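Local coordinates for lantibiotic dehydratase (Microbispora corallina, PDB 5EHK), which takes part in NAI-107 biosynthesis as a tRNA-dependent dehydratase, probably forming dehydroamino acids in the precursor peptide, at residues 935-938 against 939-942; 876-879 against 880-884. One frame throughout, in Å; residues are numbered along the deposited sequence.

Interaction 1: residues 935-938 against 939-942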
loop_
_atom_site.group_PDB
_atom_site.type_symbol
_atom_site.label_atom_id
_atom_site.label_comp_id
_atom_site.label_asym_id
_atom_site.label_seq_id
_atom_site.Cartn_x
_atom_site.Cartn_y
_atom_site.Cartn_z
ATOM N N ILE A 935 35.408 2.682 9.678
ATOM C CA ILE A 935 36.062 3.391 8.591
ATOM C C ILE A 935 37.401 2.734 8.213
ATOM O O ILE A 935 37.696 2.547 7.028
ATOM C CB ILE A 935 36.260 4.866 8.942
ATOM C CG1 ILE A 935 34.900 5.533 9.058
ATOM C CG2 ILE A 935 37.121 5.557 7.919
ATOM C CD1 ILE A 935 34.999 6.997 9.310
ATOM N N SER A 936 38.196 2.379 9.222
ATOM C CA SER A 936 39.474 1.684 9.015
ATOM C C SER A 936 39.311 0.385 8.237
ATOM O O SER A 936 40.043 0.134 7.265
ATOM C CB SER A 936 40.101 1.327 10.356
ATOM O OG SER A 936 40.992 2.326 10.785
ATOM N N LEU A 937 38.332 -0.415 8.672
ATOM C CA LEU A 937 38.045 -1.706 8.087
ATOM C C LEU A 937 37.531 -1.565 6.644
ATOM O O LEU A 937 37.957 -2.290 5.736
ATOM C CB LEU A 937 37.036 -2.442 8.961
ATOM C CG LEU A 937 37.527 -2.874 10.343
ATOM C CD1 LEU A 937 36.444 -3.599 11.113
ATOM C CD2 LEU A 937 38.769 -3.758 10.250
ATOM N N LEU A 938 36.639 -0.608 6.424
ATOM C CA LEU A 938 36.119 -0.379 5.087
ATOM C C LEU A 938 37.238 0.024 4.142
ATOM O O LEU A 938 37.228 -0.358 2.977
ATOM C CB LEU A 938 35.019 0.684 5.107
ATOM C CG LEU A 938 33.689 0.210 5.693
ATOM C CD1 LEU A 938 32.778 1.391 6.008
ATOM C CD2 LEU A 938 33.006 -0.774 4.741
ATOM N N ARG A 939 38.194 0.803 4.651
ATOM C CA ARG A 939 39.323 1.257 3.851
ATOM C C ARG A 939 40.267 0.102 3.491
ATOM O O ARG A 939 40.818 0.075 2.389
ATOM C CB ARG A 939 40.080 2.385 4.543
ATOM C CG ARG A 939 39.353 3.704 4.555
ATOM C CD ARG A 939 40.083 4.738 5.410
ATOM N NE ARG A 939 41.360 5.070 4.796
ATOM C CZ ARG A 939 41.535 6.076 3.949
ATOM N NH1 ARG A 939 40.513 6.877 3.664
ATOM N NH2 ARG A 939 42.733 6.292 3.408
ATOM N N LEU A 940 40.445 -0.853 4.402
ATOM C CA LEU A 940 41.215 -2.053 4.065
ATOM C C LEU A 940 40.473 -2.785 2.963
ATOM O O LEU A 940 41.054 -3.223 1.967
ATOM C CB LEU A 940 41.399 -2.985 5.267
ATOM C CG LEU A 940 42.241 -2.478 6.438
ATOM C CD1 LEU A 940 42.323 -3.518 7.557
ATOM C CD2 LEU A 940 43.632 -2.056 5.976
ATOM N N THR A 941 39.170 -2.908 3.159
ATOM C CA THR A 941 38.299 -3.692 2.281
ATOM C C THR A 941 38.244 -3.207 0.803
ATOM O O THR A 941 37.981 -3.995 -0.108
ATOM C CB THR A 941 36.921 -3.833 2.959
ATOM O OG1 THR A 941 36.823 -5.144 3.526
ATOM C CG2 THR A 941 35.773 -3.543 2.029
ATOM N N ARG A 942 38.525 -1.925 0.572
ATOM C CA ARG A 942 38.594 -1.406 -0.788
ATOM C C ARG A 942 39.754 -2.037 -1.553
ATOM O O ARG A 942 39.654 -2.265 -2.758
ATOM C CB ARG A 942 38.757 0.123 -0.795
ATOM C CG ARG A 942 39.122 0.732 -2.164
ATOM C CD ARG A 942 39.471 2.223 -2.073
ATOM N NE ARG A 942 38.267 3.036 -2.033
ATOM C CZ ARG A 942 38.244 4.331 -1.742
ATOM N NH1 ARG A 942 39.375 4.975 -1.482
ATOM N NH2 ARG A 942 37.080 4.983 -1.699
#
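With chi1 of I935 at -66°, CG2 stands anti to the backbone N and beside the carbonyl carbon, a torsion that leaves this methyl alongside CD of R939; R939, one turn on, starts with CG anti to its own carbonyl carbon and then bends at chi3 (66°). The two side chains run side by side in the same direction, and methyl CG2 of I935 lies 4.0 Å from CD of R939. A branched residue suits the buried inner position, while arginine offers methylenes to pack there and a guanidinium to carry outward. On another flank L937 and L940 barely meet, CD2 of L937 being 4.5 Å from CD1 of L940; both also touch helix 1034-1042, L937 at A1042 and L940 at Q1038.

Alpha-helical bonds join the two turns of helix 920-942. R939 N donates to I935 O at 3.0 Å. One residue on, L940 N reaches S936 O at 3.1 Å. The bond from T941 N to L937 O, 2.9 Å long, has the straightest geometry of the set, 157° at the hydrogen. The fourth, R942 N to L938 O at 3.1 Å, is weak.

R836 of helix 828-837, the helix that L938 packs against, meets this turn twice: its NH1 donates to L938 O, and its O accepts a weak hydrogen bond from NH1 of R939. From that same helix the carboxylates of D833 and D837 hold NH2 of R942 in salt bridges; they probably offset the positive charge of R942, whose NE comes near R208 of the second subunit, and tie this turn to helix 828-837.

Interaction 2: residues 876-879 against 880-884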
loop_
_atom_site.group_PDB
_atom_site.type_symbol
_atom_site.label_atom_id
_atom_site.label_comp_id
_atom_site.label_asym_id
_atom_site.label_seq_id
_atom_site.Cartn_x
_atom_site.Cartn_y
_atom_site.Cartn_z
ATOM N N GLU A 876 29.688 27.575 20.487
ATOM C CA GLU A 876 30.226 28.587 19.563
ATOM C C GLU A 876 31.112 27.974 18.487
ATOM O O GLU A 876 30.934 28.233 17.294
ATOM C CB GLU A 876 31.019 29.673 20.297
ATOM C CG GLU A 876 30.195 30.594 21.206
ATOM C CD GLU A 876 30.014 30.059 22.634
ATOM O OE1 GLU A 876 30.315 28.862 22.896
ATOM O OE2 GLU A 876 29.579 30.858 23.498
ATOM N N LYS A 877 32.066 27.155 18.920
ATOM C CA LYS A 877 32.999 26.505 18.012
ATOM C C LYS A 877 32.236 25.626 17.013
ATOM O O LYS A 877 32.543 25.612 15.812
ATOM C CB LYS A 877 34.015 25.674 18.807
ATOM C CG LYS A 877 35.050 26.488 19.580
ATOM C CD LYS A 877 35.937 25.577 20.407
ATOM C CE LYS A 877 37.132 26.301 20.981
ATOM N NZ LYS A 877 37.958 25.342 21.764
ATOM N N LEU A 878 31.225 24.917 17.516
ATOM C CA LEU A 878 30.434 24.011 16.695
ATOM C C LEU A 878 29.685 24.791 15.605
ATOM O O LEU A 878 29.877 24.555 14.414
ATOM C CB LEU A 878 29.449 23.225 17.572
ATOM C CG LEU A 878 29.487 21.687 17.568
ATOM C CD1 LEU A 878 30.881 21.079 17.766
ATOM C CD2 LEU A 878 28.555 21.157 18.624
ATOM N N TRP A 879 28.861 25.747 16.011
ATOM C CA TRP A 879 27.965 26.404 15.071
ATOM C C TRP A 879 28.521 27.578 14.288
ATOM O O TRP A 879 28.000 27.902 13.228
ATOM C CB TRP A 879 26.692 26.815 15.789
ATOM C CG TRP A 879 25.987 25.640 16.289
ATOM C CD1 TRP A 879 26.178 25.023 17.482
ATOM C CD2 TRP A 879 24.969 24.902 15.606
ATOM N NE1 TRP A 879 25.339 23.940 17.596
ATOM C CE2 TRP A 879 24.584 23.843 16.456
ATOM C CE3 TRP A 879 24.344 25.034 14.359
ATOM C CZ2 TRP A 879 23.598 22.925 16.105
ATOM C CZ3 TRP A 879 23.371 24.128 14.015
ATOM C CH2 TRP A 879 23.006 23.082 14.883
ATOM N N ALA A 880 29.571 28.221 14.772
ATOM C CA ALA A 880 30.090 29.364 14.028
ATOM C C ALA A 880 31.401 29.032 13.330
ATOM O O ALA A 880 31.827 29.728 12.400
ATOM C CB ALA A 880 30.252 30.562 14.929
ATOM N N GLY A 881 32.031 27.952 13.774
ATOM C CA GLY A 881 33.308 27.544 13.223
ATOM C C GLY A 881 33.196 26.288 12.389
ATOM O O GLY A 881 33.462 26.316 11.185
ATOM N N LEU A 882 32.785 25.195 13.028
ATOM C CA LEU A 882 32.713 23.896 12.377
ATOM C C LEU A 882 31.643 23.832 11.315
ATOM O O LEU A 882 31.904 23.369 10.211
ATOM C CB LEU A 882 32.471 22.783 13.386
ATOM C CG LEU A 882 32.238 21.414 12.743
ATOM C CD1 LEU A 882 33.466 21.005 11.934
ATOM C CD2 LEU A 882 31.932 20.373 13.820
ATOM N N LEU A 883 30.438 24.284 11.641
ATOM C CA LEU A 883 29.323 24.146 10.706
ATOM C C LEU A 883 29.568 24.725 9.315
ATOM O O LEU A 883 29.278 24.065 8.321
ATOM C CB LEU A 883 28.038 24.724 11.274
ATOM C CG LEU A 883 26.896 24.565 10.284
ATOM C CD1 LEU A 883 26.579 23.088 10.119
ATOM C CD2 LEU A 883 25.722 25.291 10.841
ATOM N N PRO A 884 30.125 25.943 9.234
ATOM C CA PRO A 884 30.306 26.462 7.878
ATOM C C PRO A 884 31.457 25.805 7.128
ATOM O O PRO A 884 31.420 25.776 5.894
ATOM C CB PRO A 884 30.597 27.945 8.115
ATOM C CG PRO A 884 30.035 28.227 9.463
ATOM C CD PRO A 884 30.303 27.001 10.243
#
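E876 O accepts a hydrogen bond from A880 N in the alpha-helical way, at 2.9 Å, but within a single turn the spacing of the main-chain bonds changes. Next, K877 O receives two donors: a weak bond from G881 N at 3.1 Å, and a straighter one (162° at the hydrogen) from L882 N at 2.8 Å. L883 N then reaches back five residues to L878 O, also at 2.8 Å, and approaches nearly along the C=O axis. Two successive bonds of this five-residue span make a wider pi-type turn inside helix 875-895. A proline follows at P884, where the ring-bonded backbone nitrogen carries no hydrogen to give to the preceding turn, and the helix kinks.

Apolar contacts flank this widened turn. L878 and L882 lie side by side and point the same way, with CD1 of L878 4.1 Å from CD2 of L882; both leucines, and W879 too, rest on L820 of strand 819-824, so branched hydrocarbon suits this sheet-facing side. W879 and L883 instead cross at a slant. CG of L883 is anti to its backbone N (chi1 -180°), which carries methyl CD2 to the benzo part of the indole, 3.8 Å from CE3 and 4.1 Å from CZ3 of W879.

The intersubunit packing is reciprocal: W879 touches L883 of the second subunit, L883 touches W879 of that subunit, and A880 meets A880 of the same neighbour, where a small methyl probably allows a close approach.

In the fold
Interactions 1 and 2 are turns of two different helices, 920-942 and 875-895, in the C-terminal lantibiotic dehydratase family region. Their centres are 29 Å apart and their nearest atoms about 14 Å, without touching; both lie far out, 50 and 48 Å from the chain centre and on the same side of it. One four-stranded antiparallel sheet links them: interaction 1 touches strand 853-861 and interaction 2 strand 819-824. Each also comes near the second subunit, interaction 1 through one arginine and interaction 2 through an apolar patch. By analogy with other class I lantibiotic dehydratases, this region probably carries out glutamate elimination.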